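Local structure of peptidase M16 domain protein (Alicyclobacillus acidocaldarius subsp. acidocaldarius DSM 446, 4XEA) at residues T31-A36 against L196-G201; Y97-T102 against G110-F115; S287-S292 against E330-H335; E296-K301 against A322-V327. The protein is a putative metallopeptidase of the M16 family that binds a metal ion and probably hydrolyses peptide bonds. All coordinates share one frame; numbering follows the deposited sequence.

Contact 1: residues T31-A36 against L196-G201; sequences TYAMFA and LVIAGG
Tyr-32 and Ala-199 form one hydrogen-bonded pair, Met-34 and Val-197 the other. In each pair the N of one residue meets the O of its partner, and the partner's N returns to the first residue's O. Tyr-32 N lies 2.8 Å from Ala-199 O. Val-197 N lies 2.9 Å from Met-34 O. Weaker CA-H...O contacts fill the alternate positions, such as Ile-198 CA to Tyr-32 O at 3.3 Å. An angle of 171° makes the strands antiparallel, inside the mixed sheet of an M16 domain, where strand 31-37 is flanked by 194-200 and 95-101. Tyr-32 and selenomethionine Met-34 touch helix 367-379, whereas Thr-31 and Phe-35 meet helix 105-116.

Apolar packing lies on that second face. Phe-35 CB rests on Leu-196 CD1 at 3.9 Å, and Ala-33 CB on Ile-198 CG1 at 4.0 Å. Thr-31 CG2, anti to its own N (OG1 chi1 -64°), crosses to Ile-198 CG2 at only 3.4 Å, tighter than usual for two methyls.

Steric limits mark the end of the pairing: at Gly-200 a CB would collide with Thr-31 CA, and at phi 133° it would also jam against the carbonyl O of Ala-199, which by itself calls for glycine.

Contact 2: residues Y97-T102 against G110-F115; sequences YYFSGT and GTLLDF. With NA (sodium ion), chain B.
Phe-115, whose ring meets Tyr-97 across the contact, offers its backbone O to a sodium ion at 2.1 Å. Two waters and the carbonyl oxygens of Met-67 and Ser-118 complete the five ligands, so the ion ties the C-terminal end of helix 105-116 to a neighbouring loop. The unit is a strand-turn-helix: strand 95-101 leads through a short turn into helix 105-116, which comes back over the sheet. The segments 97-101 and 110-115 are nearly antiparallel at 164°, with their axes 9.5 Å apart.

All cross-contact packing is apolar. Leu-112 lies between two aromatic residues of the strand. With CG anti to the backbone N, it sends CD1 to Tyr-97 CB at 4.0 Å and CD2 to Phe-99 CD2, also at 4.0 Å. Phe-99 takes the crowded position at chi1 73°, which brings its ring up to this methyl, and Ala-33 of the adjacent strand lies against the Phe-99 side chain. Replacing Leu-112 with an alanine would probably open a gap between Tyr-97 and Phe-99 and leave the Phe-99 ring without its methyl contact.

The Tyr-97 hydroxyl is hydrogen-bonded to the hydroxyl of Tyr-189, fixing the far end of the ring. The Tyr-97 and Phe-115 rings approach obliquely, with planes at 86° and centroids 5.8 Å apart; their nearest atoms are Tyr-97 CD1 and Phe-115 CZ, at 3.9 Å.

Contact 3: residues S287-S292 against E330-H335; sequences SAFYQS and ERIQSH
Helices 288-292 and 330-335 run antiparallel at 159°, their short axes 11.9 Å apart, and come nearest in backbone at Phe-289 and His-335, whose CA atoms are 7.8 Å apart. Ser-287 begins the first helix as N-cap, its OG accepting from Tyr-290 N at 3.0 Å.

The wide axis spacing is bridged by side chains. Both Phe-289 and His-335 extend their rings anti to the backbone N, and the rings meet face to face as an offset stack, centroids 3.9 Å apart and planes 9° from parallel. Each CB also lies over the partner's ring face, so each ring receives a CH-pi contact. His-335 NE2 is hydrogen-bonded to Leu-282 O, which restrains the imidazole's rotation. CZ of Phe-289 reaches Ile-332, one turn before His-335, at 4.1 Å from Ile-332 CG1. With an alanine in place of Phe-289, the His-335 face would probably lose its stacking partner and a gap open beside Ile-332.

At the other end Arg-331, bent at chi2 and chi3, gives NH2 to Ser-292 OG at 2.8 Å, nearly in the guanidinium plane but with a bent N-H...O angle of 142°; NH1 is salt-bridged to Glu-296. Ile-332 continues to Leu-253 and Val-255 of strand 252-258, so this is an antiparallel helix pair whose second helix packs, through Ile-332, against the sheet of the second M16 domain.

Contact 4: residues E296-K301 against A322-V327; sequences EGLVDK and APHPDV
Ala-322 starts the encounter by bringing its CA to 3.7 Å from Leu-298 O, while its backbone pairs with Pro-251. Pro-323 follows with its ring laid against two successive carbonyls: CG is 3.4 Å from Gly-297 O and CD is 3.5 Å from Leu-298 O. Both are contacts of ring carbons with carbonyl oxygens, not hydrogen bonds; the proline has no N-H to offer either.

The polar link is made at His-324 through one water. It donates to Leu-298 O at 2.7 Å, accepts from His-324 N at 2.8 Å, and donates weakly to His-324 O, so that the leucine carbonyl is tied to the other backbone indirectly. The CB of His-324 also touches Leu-298 CD2 at 4.0 Å. Beyond Pro-325 and Asp-326, Val-327 presents CG1 to both leucine methyls, 3.8 Å from Leu-298 CD2 and 3.9 Å from Leu-298 CD1; the two side chains meet at about a right angle. Leu-298 gets there with CG beside its own N (chi1 -69°), and Arg-331 and Leu-293 also touch it.

Gly-297, at phi 66°, closes helix 288-295 in a Schellman motif, and His-324 is the N-cap of helix 325-342: the contact joins a helix C-terminus to a helix N-terminus.

Overall arrangement
From the N terminus, strand 31-37 is joined by residues 196-201, closing a loop of about 160 residues as contact 1. Contact 2 is nested inside that loop and touches contact 1, since strands 31-37 and 95-101 are sheet neighbours; together they join three strands and helix 105-116 of the first M16 domain. The chain then crosses to the second half, where contact 3 closes between helices 288-295 and 325-342. Contact 4 lies nested within this later loop, shares helix 325-342, and has its centre about 11 Å from that of contact 3. The two pairs follow in series, without crossing, on opposite sides of the chain's centre, with contact centres about 41 to 45 Å apart.

Contact 1: residues T31-A36 against L196-G201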
loop_
_atom_site.group_PDB
_atom_site.type_symbol
_atom_site.label_atom_id
_atom_site.label_comp_id
_atom_site.label_asym_id
_atom_site.label_seq_id
_atom_site.Cartn_x
_atom_site.Cartn_y
_atom_site.Cartn_z
ATOM N N THR A 31 -7.643 -16.620 2.424
ATOM C CA THR A 31 -7.457 -16.875 3.864
ATOM C C THR A 31 -6.117 -16.236 4.239
ATOM O O THR A 31 -5.153 -16.327 3.471
ATOM C CB THR A 31 -7.480 -18.390 4.185
ATOM O OG1 THR A 31 -8.768 -18.904 3.878
ATOM C CG2 THR A 31 -7.178 -18.694 5.716
ATOM N N TYR A 32 -6.087 -15.532 5.379
ATOM C CA TYR A 32 -4.893 -14.865 5.861
ATOM C C TYR A 32 -4.690 -15.388 7.279
ATOM O O TYR A 32 -5.629 -15.419 8.100
ATOM C CB TYR A 32 -5.088 -13.340 5.802
ATOM C CG TYR A 32 -3.871 -12.460 6.153
ATOM C CD1 TYR A 32 -3.432 -12.320 7.483
ATOM C CD2 TYR A 32 -3.195 -11.733 5.178
ATOM C CE1 TYR A 32 -2.330 -11.504 7.810
ATOM C CE2 TYR A 32 -2.086 -10.901 5.507
ATOM C CZ TYR A 32 -1.676 -10.799 6.824
ATOM O OH TYR A 32 -0.590 -10.013 7.171
ATOM N N ALA A 33 -3.485 -15.872 7.548
ATOM C CA ALA A 33 -3.196 -16.563 8.805
ATOM C C ALA A 33 -1.909 -15.983 9.409
ATOM O O ALA A 33 -0.934 -15.773 8.686
ATOM C CB ALA A 33 -3.022 -18.051 8.509
HETATM N N MSE A 34 -1.878 -15.784 10.732
HETATM C CA MSE A 34 -0.677 -15.272 11.378
HETATM C C MSE A 34 -0.431 -16.022 12.696
HETATM O O MSE A 34 -1.368 -16.196 13.491
HETATM C CB MSE A 34 -0.816 -13.764 11.637
HETATM C CG MSE A 34 0.360 -13.109 12.446
HETATM SE SE MSE A 34 0.295 -11.153 12.588
HETATM C CE MSE A 34 0.763 -10.621 10.762
ATOM N N PHE A 35 0.812 -16.493 12.862
ATOM C CA PHE A 35 1.295 -17.163 14.062
ATOM C C PHE A 35 2.388 -16.247 14.658
ATOM O O PHE A 35 3.407 -16.022 14.010
ATOM C CB PHE A 35 1.876 -18.534 13.637
ATOM C CG PHE A 35 2.180 -19.498 14.767
ATOM C CD1 PHE A 35 1.572 -19.417 16.007
ATOM C CD2 PHE A 35 3.027 -20.571 14.521
ATOM C CE1 PHE A 35 1.868 -20.347 17.019
ATOM C CE2 PHE A 35 3.311 -21.520 15.520
ATOM C CZ PHE A 35 2.736 -21.388 16.766
ATOM N N ALA A 36 2.155 -15.678 15.841
ATOM C CA ALA A 36 3.069 -14.684 16.419
ATOM C C ALA A 36 3.461 -14.995 17.813
ATOM O O ALA A 36 2.692 -15.645 18.547
ATOM C CB ALA A 36 2.463 -13.293 16.360
ATOM N N LEU A 196 -2.301 -17.740 17.395
ATOM C CA LEU A 196 -2.602 -18.097 16.007
ATOM C C LEU A 196 -3.969 -17.524 15.650
ATOM O O LEU A 196 -4.973 -17.833 16.313
ATOM C CB LEU A 196 -2.629 -19.624 15.830
ATOM C CG LEU A 196 -2.925 -20.176 14.429
ATOM C CD1 LEU A 196 -1.843 -19.699 13.411
ATOM C CD2 LEU A 196 -3.016 -21.701 14.473
ATOM N N VAL A 197 -4.005 -16.694 14.598
ATOM C CA VAL A 197 -5.232 -15.979 14.200
ATOM C C VAL A 197 -5.388 -16.131 12.687
ATOM O O VAL A 197 -4.429 -15.970 11.946
ATOM C CB VAL A 197 -5.207 -14.508 14.630
ATOM C CG1 VAL A 197 -6.491 -13.811 14.296
ATOM C CG2 VAL A 197 -4.953 -14.397 16.187
ATOM N N ILE A 198 -6.595 -16.494 12.261
ATOM C CA ILE A 198 -6.870 -16.803 10.849
ATOM C C ILE A 198 -8.197 -16.182 10.471
ATOM O O ILE A 198 -9.187 -16.354 11.188
ATOM C CB ILE A 198 -6.954 -18.306 10.609
ATOM C CG1 ILE A 198 -5.775 -19.019 11.253
ATOM C CG2 ILE A 198 -6.993 -18.644 9.073
ATOM C CD1 ILE A 198 -5.807 -20.528 11.064
ATOM N N ALA A 199 -8.222 -15.464 9.348
ATOM C CA ALA A 199 -9.463 -14.899 8.812
ATOM C C ALA A 199 -9.567 -15.147 7.310
ATOM O O ALA A 199 -8.567 -15.124 6.574
ATOM C CB ALA A 199 -9.595 -13.418 9.118
ATOM N N GLY A 200 -10.792 -15.424 6.875
ATOM C CA GLY A 200 -11.085 -15.523 5.452
ATOM C C GLY A 200 -11.888 -16.746 5.054
ATOM O O GLY A 200 -12.649 -17.309 5.868
ATOM N N GLY A 201 -11.719 -17.151 3.795
ATOM C CA GLY A 201 -12.542 -18.215 3.172
ATOM C C GLY A 201 -12.108 -19.637 3.480
ATOM O O GLY A 201 -11.640 -20.337 2.611
#

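Contact 2: residues Y97-T102 against G110-F115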
loop_
_atom_site.group_PDB
_atom_site.type_symbol
_atom_site.label_atom_id
_atom_site.label_comp_id
_atom_site.label_asym_id
_atom_site.label_seq_id
_atom_site.Cartn_x
_atom_site.Cartn_y
_atom_site.Cartn_z
ATOM N N TYR A 97 4.771 -14.484 11.838
ATOM C CA TYR A 97 4.854 -15.343 10.656
ATOM C C TYR A 97 3.453 -15.485 10.052
ATOM O O TYR A 97 2.475 -15.775 10.765
ATOM C CB TYR A 97 5.438 -16.715 11.041
ATOM C CG TYR A 97 6.778 -16.584 11.761
ATOM C CD1 TYR A 97 7.964 -16.581 11.038
ATOM C CD2 TYR A 97 6.848 -16.360 13.144
ATOM C CE1 TYR A 97 9.175 -16.400 11.638
ATOM C CE2 TYR A 97 8.094 -16.188 13.782
ATOM C CZ TYR A 97 9.247 -16.202 13.018
ATOM O OH TYR A 97 10.480 -16.035 13.600
ATOM N N TYR A 98 3.320 -15.255 8.735
ATOM C CA TYR A 98 1.974 -15.194 8.169
ATOM C C TYR A 98 1.940 -15.624 6.720
ATOM O O TYR A 98 2.950 -15.507 6.028
ATOM C CB TYR A 98 1.419 -13.789 8.329
ATOM C CG TYR A 98 2.219 -12.683 7.647
ATOM C CD1 TYR A 98 1.856 -12.224 6.395
ATOM C CD2 TYR A 98 3.325 -12.090 8.273
ATOM C CE1 TYR A 98 2.574 -11.206 5.753
ATOM C CE2 TYR A 98 4.042 -11.051 7.648
ATOM C CZ TYR A 98 3.653 -10.622 6.398
ATOM O OH TYR A 98 4.364 -9.647 5.754
ATOM N N PHE A 99 0.797 -16.178 6.291
ATOM C CA PHE A 99 0.583 -16.486 4.909
ATOM C C PHE A 99 -0.749 -15.935 4.467
ATOM O O PHE A 99 -1.634 -15.636 5.270
ATOM C CB PHE A 99 0.684 -18.021 4.628
ATOM C CG PHE A 99 -0.484 -18.845 5.129
ATOM C CD1 PHE A 99 -1.677 -18.897 4.426
ATOM C CD2 PHE A 99 -0.358 -19.621 6.283
ATOM C CE1 PHE A 99 -2.743 -19.669 4.877
ATOM C CE2 PHE A 99 -1.422 -20.404 6.738
ATOM C CZ PHE A 99 -2.614 -20.424 6.042
ATOM N N SER A 100 -0.892 -15.803 3.167
ATOM C CA SER A 100 -2.198 -15.669 2.569
ATOM C C SER A 100 -2.303 -16.599 1.349
ATOM O O SER A 100 -1.321 -16.852 0.658
ATOM C CB SER A 100 -2.444 -14.232 2.205
ATOM O OG SER A 100 -1.642 -13.891 1.117
ATOM N N GLY A 101 -3.498 -17.135 1.130
ATOM C CA GLY A 101 -3.733 -18.076 0.032
ATOM C C GLY A 101 -5.196 -18.316 -0.260
ATOM O O GLY A 101 -6.069 -17.710 0.361
ATOM N N THR A 102 -5.459 -19.223 -1.201
ATOM C CA THR A 102 -6.795 -19.393 -1.762
ATOM C C THR A 102 -7.361 -20.832 -1.725
ATOM O O THR A 102 -8.460 -21.088 -2.233
ATOM C CB THR A 102 -6.800 -18.909 -3.214
ATOM O OG1 THR A 102 -5.811 -19.623 -3.958
ATOM C CG2 THR A 102 -6.457 -17.437 -3.265
ATOM N N GLY A 110 -0.838 -26.251 8.648
ATOM C CA GLY A 110 0.115 -27.292 9.064
ATOM C C GLY A 110 1.566 -26.877 8.821
ATOM O O GLY A 110 2.416 -27.026 9.695
ATOM N N THR A 111 1.851 -26.329 7.648
ATOM C CA THR A 111 3.197 -25.871 7.324
ATOM C C THR A 111 3.606 -24.688 8.226
ATOM O O THR A 111 4.757 -24.594 8.682
ATOM C CB THR A 111 3.263 -25.449 5.851
ATOM O OG1 THR A 111 2.758 -26.515 5.008
ATOM C CG2 THR A 111 4.699 -25.069 5.468
ATOM N N LEU A 112 2.648 -23.800 8.491
ATOM C CA LEU A 112 2.901 -22.618 9.335
ATOM C C LEU A 112 3.267 -23.073 10.754
ATOM O O LEU A 112 4.270 -22.645 11.318
ATOM C CB LEU A 112 1.678 -21.688 9.337
ATOM C CG LEU A 112 1.812 -20.418 10.194
ATOM C CD1 LEU A 112 2.972 -19.564 9.734
ATOM C CD2 LEU A 112 0.507 -19.663 10.188
ATOM N N LEU A 113 2.456 -23.950 11.326
ATOM C CA LEU A 113 2.755 -24.448 12.676
ATOM C C LEU A 113 4.107 -25.145 12.664
ATOM O O LEU A 113 4.958 -24.861 13.499
ATOM C CB LEU A 113 1.668 -25.393 13.187
ATOM C CG LEU A 113 0.315 -24.751 13.491
ATOM C CD1 LEU A 113 -0.774 -25.822 13.638
ATOM C CD2 LEU A 113 0.405 -23.843 14.738
ATOM N N ASP A 114 4.295 -26.061 11.717
ATOM C CA ASP A 114 5.517 -26.885 11.642
ATOM C C ASP A 114 6.811 -26.069 11.541
ATOM O O ASP A 114 7.764 -26.321 12.282
ATOM C CB ASP A 114 5.421 -27.867 10.470
ATOM C CG ASP A 114 4.387 -28.958 10.702
ATOM O OD1 ASP A 114 3.871 -29.109 11.847
ATOM O OD2 ASP A 114 4.116 -29.674 9.736
ATOM N N PHE A 115 6.864 -25.070 10.662
ATOM C CA PHE A 115 8.150 -24.369 10.460
ATOM C C PHE A 115 8.486 -23.364 11.585
ATOM O O PHE A 115 9.647 -23.016 11.794
ATOM C CB PHE A 115 8.264 -23.768 9.038
ATOM C CG PHE A 115 7.960 -22.278 8.922
ATOM C CD1 PHE A 115 8.939 -21.331 9.170
ATOM C CD2 PHE A 115 6.711 -21.836 8.478
ATOM C CE1 PHE A 115 8.674 -19.948 9.019
ATOM C CE2 PHE A 115 6.433 -20.485 8.334
ATOM C CZ PHE A 115 7.416 -19.531 8.608
HETATM NA NA NA B . 11.701 -23.404 11.513
HETATM O O HOH W 1 11.815 -25.167 10.024
HETATM O O HOH W 2 14.215 -23.179 11.252
#

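Contact 3: residues S287-S292 against E330-H335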
loop_
_atom_site.group_PDB
_atom_site.type_symbol
_atom_site.label_atom_id
_atom_site.label_comp_id
_atom_site.label_asym_id
_atom_site.label_seq_id
_atom_site.Cartn_x
_atom_site.Cartn_y
_atom_site.Cartn_z
ATOM N N SER A 287 -7.492 18.630 8.655
ATOM C CA SER A 287 -7.415 19.687 9.668
ATOM C C SER A 287 -7.049 21.000 8.998
ATOM O O SER A 287 -6.258 21.011 8.041
ATOM C CB SER A 287 -6.372 19.345 10.743
ATOM O OG SER A 287 -5.062 19.404 10.220
ATOM N N ALA A 288 -7.624 22.104 9.488
ATOM C CA ALA A 288 -7.253 23.432 9.007
ATOM C C ALA A 288 -5.756 23.710 9.224
ATOM O O ALA A 288 -5.126 24.378 8.404
ATOM C CB ALA A 288 -8.131 24.540 9.654
ATOM N N PHE A 289 -5.182 23.183 10.304
ATOM C CA PHE A 289 -3.741 23.352 10.546
ATOM C C PHE A 289 -2.953 22.737 9.396
ATOM O O PHE A 289 -2.142 23.417 8.770
ATOM C CB PHE A 289 -3.316 22.730 11.879
ATOM C CG PHE A 289 -1.822 22.840 12.173
ATOM C CD1 PHE A 289 -1.219 24.086 12.367
ATOM C CD2 PHE A 289 -1.034 21.710 12.270
ATOM C CE1 PHE A 289 0.142 24.200 12.641
ATOM C CE2 PHE A 289 0.332 21.808 12.582
ATOM C CZ PHE A 289 0.921 23.081 12.754
ATOM N N TYR A 290 -3.204 21.461 9.101
ATOM C CA TYR A 290 -2.521 20.805 7.974
ATOM C C TYR A 290 -2.751 21.548 6.622
ATOM O O TYR A 290 -1.826 21.714 5.827
ATOM C CB TYR A 290 -2.966 19.357 7.843
ATOM C CG TYR A 290 -2.512 18.716 6.554
ATOM C CD1 TYR A 290 -1.252 18.124 6.447
ATOM C CD2 TYR A 290 -3.337 18.710 5.440
ATOM C CE1 TYR A 290 -0.834 17.546 5.255
ATOM C CE2 TYR A 290 -2.935 18.128 4.254
ATOM C CZ TYR A 290 -1.691 17.547 4.161
ATOM O OH TYR A 290 -1.315 16.988 2.964
ATOM N N GLN A 291 -3.981 21.983 6.368
ATOM C CA GLN A 291 -4.300 22.664 5.108
ATOM C C GLN A 291 -3.548 23.997 5.016
ATOM O O GLN A 291 -3.092 24.397 3.936
ATOM C CB GLN A 291 -5.816 22.863 4.955
ATOM C CG GLN A 291 -6.615 21.537 4.849
ATOM C CD GLN A 291 -6.757 20.989 3.413
ATOM O OE1 GLN A 291 -6.597 21.712 2.424
ATOM N NE2 GLN A 291 -7.082 19.699 3.311
ATOM N N SER A 292 -3.411 24.672 6.153
ATOM C CA SER A 292 -2.666 25.928 6.205
ATOM C C SER A 292 -1.163 25.685 5.950
ATOM O O SER A 292 -0.519 26.455 5.232
ATOM C CB SER A 292 -2.891 26.628 7.556
ATOM O OG SER A 292 -1.925 27.648 7.779
ATOM N N GLU A 330 8.338 25.601 14.487
ATOM C CA GLU A 330 7.725 26.690 15.254
ATOM C C GLU A 330 6.203 26.646 15.170
ATOM O O GLU A 330 5.520 26.872 16.170
ATOM C CB GLU A 330 8.222 28.066 14.790
ATOM C CG GLU A 330 7.454 29.245 15.444
ATOM C CD GLU A 330 6.218 29.741 14.622
ATOM O OE1 GLU A 330 6.360 29.964 13.392
ATOM O OE2 GLU A 330 5.117 29.948 15.203
ATOM N N ARG A 331 5.677 26.369 13.970
ATOM C CA ARG A 331 4.226 26.359 13.750
ATOM C C ARG A 331 3.561 25.240 14.541
ATOM O O ARG A 331 2.462 25.416 15.090
ATOM C CB ARG A 331 3.898 26.211 12.255
ATOM C CG ARG A 331 4.157 27.476 11.420
ATOM C CD ARG A 331 3.054 28.522 11.617
ATOM N NE ARG A 331 1.736 28.032 11.202
ATOM C CZ ARG A 331 1.278 28.035 9.946
ATOM N NH1 ARG A 331 2.018 28.503 8.931
ATOM N NH2 ARG A 331 0.055 27.567 9.699
ATOM N N ILE A 332 4.223 24.081 14.578
ATOM C CA ILE A 332 3.745 22.957 15.377
ATOM C C ILE A 332 3.697 23.308 16.870
ATOM O O ILE A 332 2.705 23.069 17.526
ATOM C CB ILE A 332 4.626 21.713 15.170
ATOM C CG1 ILE A 332 4.391 21.134 13.767
ATOM C CG2 ILE A 332 4.359 20.694 16.274
ATOM C CD1 ILE A 332 5.501 20.165 13.278
ATOM N N GLN A 333 4.774 23.875 17.397
ATOM C CA GLN A 333 4.805 24.276 18.794
ATOM C C GLN A 333 3.777 25.372 19.121
ATOM O O GLN A 333 3.184 25.345 20.190
ATOM C CB GLN A 333 6.213 24.753 19.183
ATOM C CG GLN A 333 7.261 23.623 19.104
ATOM C CD GLN A 333 8.685 24.101 19.364
ATOM O OE1 GLN A 333 8.981 24.633 20.431
ATOM N NE2 GLN A 333 9.576 23.888 18.390
ATOM N N SER A 334 3.556 26.319 18.208
ATOM C CA SER A 334 2.535 27.359 18.410
ATOM C C SER A 334 1.136 26.805 18.434
ATOM O O SER A 334 0.349 27.153 19.308
ATOM C CB SER A 334 2.581 28.374 17.286
ATOM O OG SER A 334 3.649 29.250 17.482
ATOM N N HIS A 335 0.828 25.981 17.422
ATOM C CA HIS A 335 -0.430 25.257 17.341
ATOM C C HIS A 335 -0.709 24.559 18.671
ATOM O O HIS A 335 -1.731 24.812 19.294
ATOM C CB HIS A 335 -0.361 24.265 16.164
ATOM C CG HIS A 335 -1.621 23.489 15.916
ATOM N ND1 HIS A 335 -2.866 24.072 15.855
ATOM C CD2 HIS A 335 -1.808 22.172 15.645
ATOM C CE1 HIS A 335 -3.772 23.144 15.592
ATOM N NE2 HIS A 335 -3.155 21.983 15.452
#

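Contact 4: residues E296-K301 against A322-V327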
loop_
_atom_site.group_PDB
_atom_site.type_symbol
_atom_site.label_atom_id
_atom_site.label_comp_id
_atom_site.label_asym_id
_atom_site.label_seq_id
_atom_site.Cartn_x
_atom_site.Cartn_y
_atom_site.Cartn_z
ATOM N N GLU A 296 0.868 26.896 2.500
ATOM C CA GLU A 296 2.078 27.683 2.694
ATOM C C GLU A 296 3.351 26.945 2.229
ATOM O O GLU A 296 4.453 27.471 2.373
ATOM C CB GLU A 296 2.170 28.028 4.180
ATOM C CG GLU A 296 3.122 29.124 4.554
ATOM C CD GLU A 296 2.798 29.672 5.928
ATOM O OE1 GLU A 296 1.693 30.238 6.061
ATOM O OE2 GLU A 296 3.618 29.524 6.874
ATOM N N GLY A 297 3.206 25.736 1.684
ATOM C CA GLY A 297 4.351 24.954 1.208
ATOM C C GLY A 297 5.325 24.497 2.287
ATOM O O GLY A 297 6.467 24.165 1.984
ATOM N N LEU A 298 4.875 24.450 3.545
ATOM C CA LEU A 298 5.715 24.012 4.668
ATOM C C LEU A 298 5.773 22.479 4.824
ATOM O O LEU A 298 6.694 21.970 5.463
ATOM C CB LEU A 298 5.252 24.672 5.986
ATOM C CG LEU A 298 5.452 26.180 6.165
ATOM C CD1 LEU A 298 4.835 26.688 7.474
ATOM C CD2 LEU A 298 6.933 26.523 6.119
ATOM N N VAL A 299 4.785 21.772 4.253
ATOM C CA VAL A 299 4.733 20.310 4.201
ATOM C C VAL A 299 4.281 19.817 2.816
ATOM O O VAL A 299 3.868 20.611 1.975
ATOM C CB VAL A 299 3.729 19.738 5.238
ATOM C CG1 VAL A 299 4.159 20.088 6.675
ATOM C CG2 VAL A 299 2.325 20.247 4.955
ATOM N N ASP A 300 4.355 18.503 2.586
ATOM C CA ASP A 300 3.694 17.875 1.431
ATOM C C ASP A 300 2.707 16.816 1.939
ATOM O O ASP A 300 2.514 16.690 3.146
ATOM C CB ASP A 300 4.704 17.312 0.398
ATOM C CG ASP A 300 5.647 16.254 0.976
ATOM O OD1 ASP A 300 5.240 15.453 1.825
ATOM O OD2 ASP A 300 6.820 16.215 0.552
ATOM N N LYS A 301 2.074 16.072 1.033
ATOM C CA LYS A 301 1.065 15.061 1.428
ATOM C C LYS A 301 1.579 13.830 2.165
ATOM O O LYS A 301 0.772 13.027 2.646
ATOM C CB LYS A 301 0.251 14.593 0.207
ATOM C CG LYS A 301 -0.907 15.503 -0.139
ATOM C CD LYS A 301 -0.587 16.475 -1.287
ATOM C CE LYS A 301 -1.859 17.157 -1.808
ATOM N NZ LYS A 301 -1.597 18.165 -2.877
ATOM N N ALA A 322 10.123 18.838 4.821
ATOM C CA ALA A 322 9.965 20.171 5.368
ATOM C C ALA A 322 10.970 21.143 4.716
ATOM O O ALA A 322 12.121 21.233 5.170
ATOM C CB ALA A 322 10.183 20.126 6.877
ATOM N N PRO A 323 10.543 21.893 3.682
ATOM C CA PRO A 323 11.487 22.806 3.027
ATOM C C PRO A 323 12.037 23.883 3.962
ATOM O O PRO A 323 13.133 24.398 3.726
ATOM C CB PRO A 323 10.647 23.457 1.903
ATOM C CG PRO A 323 9.492 22.578 1.722
ATOM C CD PRO A 323 9.213 21.957 3.060
ATOM N N HIS A 324 11.252 24.241 4.975
ATOM C CA HIS A 324 11.675 25.186 6.000
ATOM C C HIS A 324 11.448 24.541 7.367
ATOM O O HIS A 324 10.420 24.762 8.017
ATOM C CB HIS A 324 10.927 26.509 5.836
ATOM C CG HIS A 324 11.106 27.130 4.479
ATOM N ND1 HIS A 324 12.223 27.860 4.131
ATOM C CD2 HIS A 324 10.324 27.091 3.373
ATOM C CE1 HIS A 324 12.111 28.261 2.876
ATOM N NE2 HIS A 324 10.967 27.808 2.393
ATOM N N PRO A 325 12.403 23.706 7.796
ATOM C CA PRO A 325 12.163 22.871 8.969
ATOM C C PRO A 325 12.004 23.671 10.252
ATOM O O PRO A 325 11.227 23.276 11.113
ATOM C CB PRO A 325 13.390 21.949 9.025
ATOM C CG PRO A 325 14.363 22.492 8.080
ATOM C CD PRO A 325 13.703 23.443 7.165
ATOM N N ASP A 326 12.740 24.775 10.365
ATOM C CA ASP A 326 12.645 25.661 11.532
ATOM C C ASP A 326 11.252 26.261 11.651
ATOM O O ASP A 326 10.659 26.263 12.729
ATOM C CB ASP A 326 13.719 26.778 11.505
ATOM C CG ASP A 326 13.917 27.413 10.116
ATOM O OD1 ASP A 326 13.292 27.006 9.098
ATOM O OD2 ASP A 326 14.752 28.337 10.037
ATOM N N VAL A 327 10.739 26.751 10.524
ATOM C CA VAL A 327 9.435 27.391 10.474
ATOM C C VAL A 327 8.355 26.379 10.858
ATOM O O VAL A 327 7.455 26.692 11.643
ATOM C CB VAL A 327 9.132 27.989 9.082
ATOM C CG1 VAL A 327 7.774 28.693 9.104
ATOM C CG2 VAL A 327 10.238 28.998 8.642
HETATM O O HOH W 3 8.851 23.418 6.106
#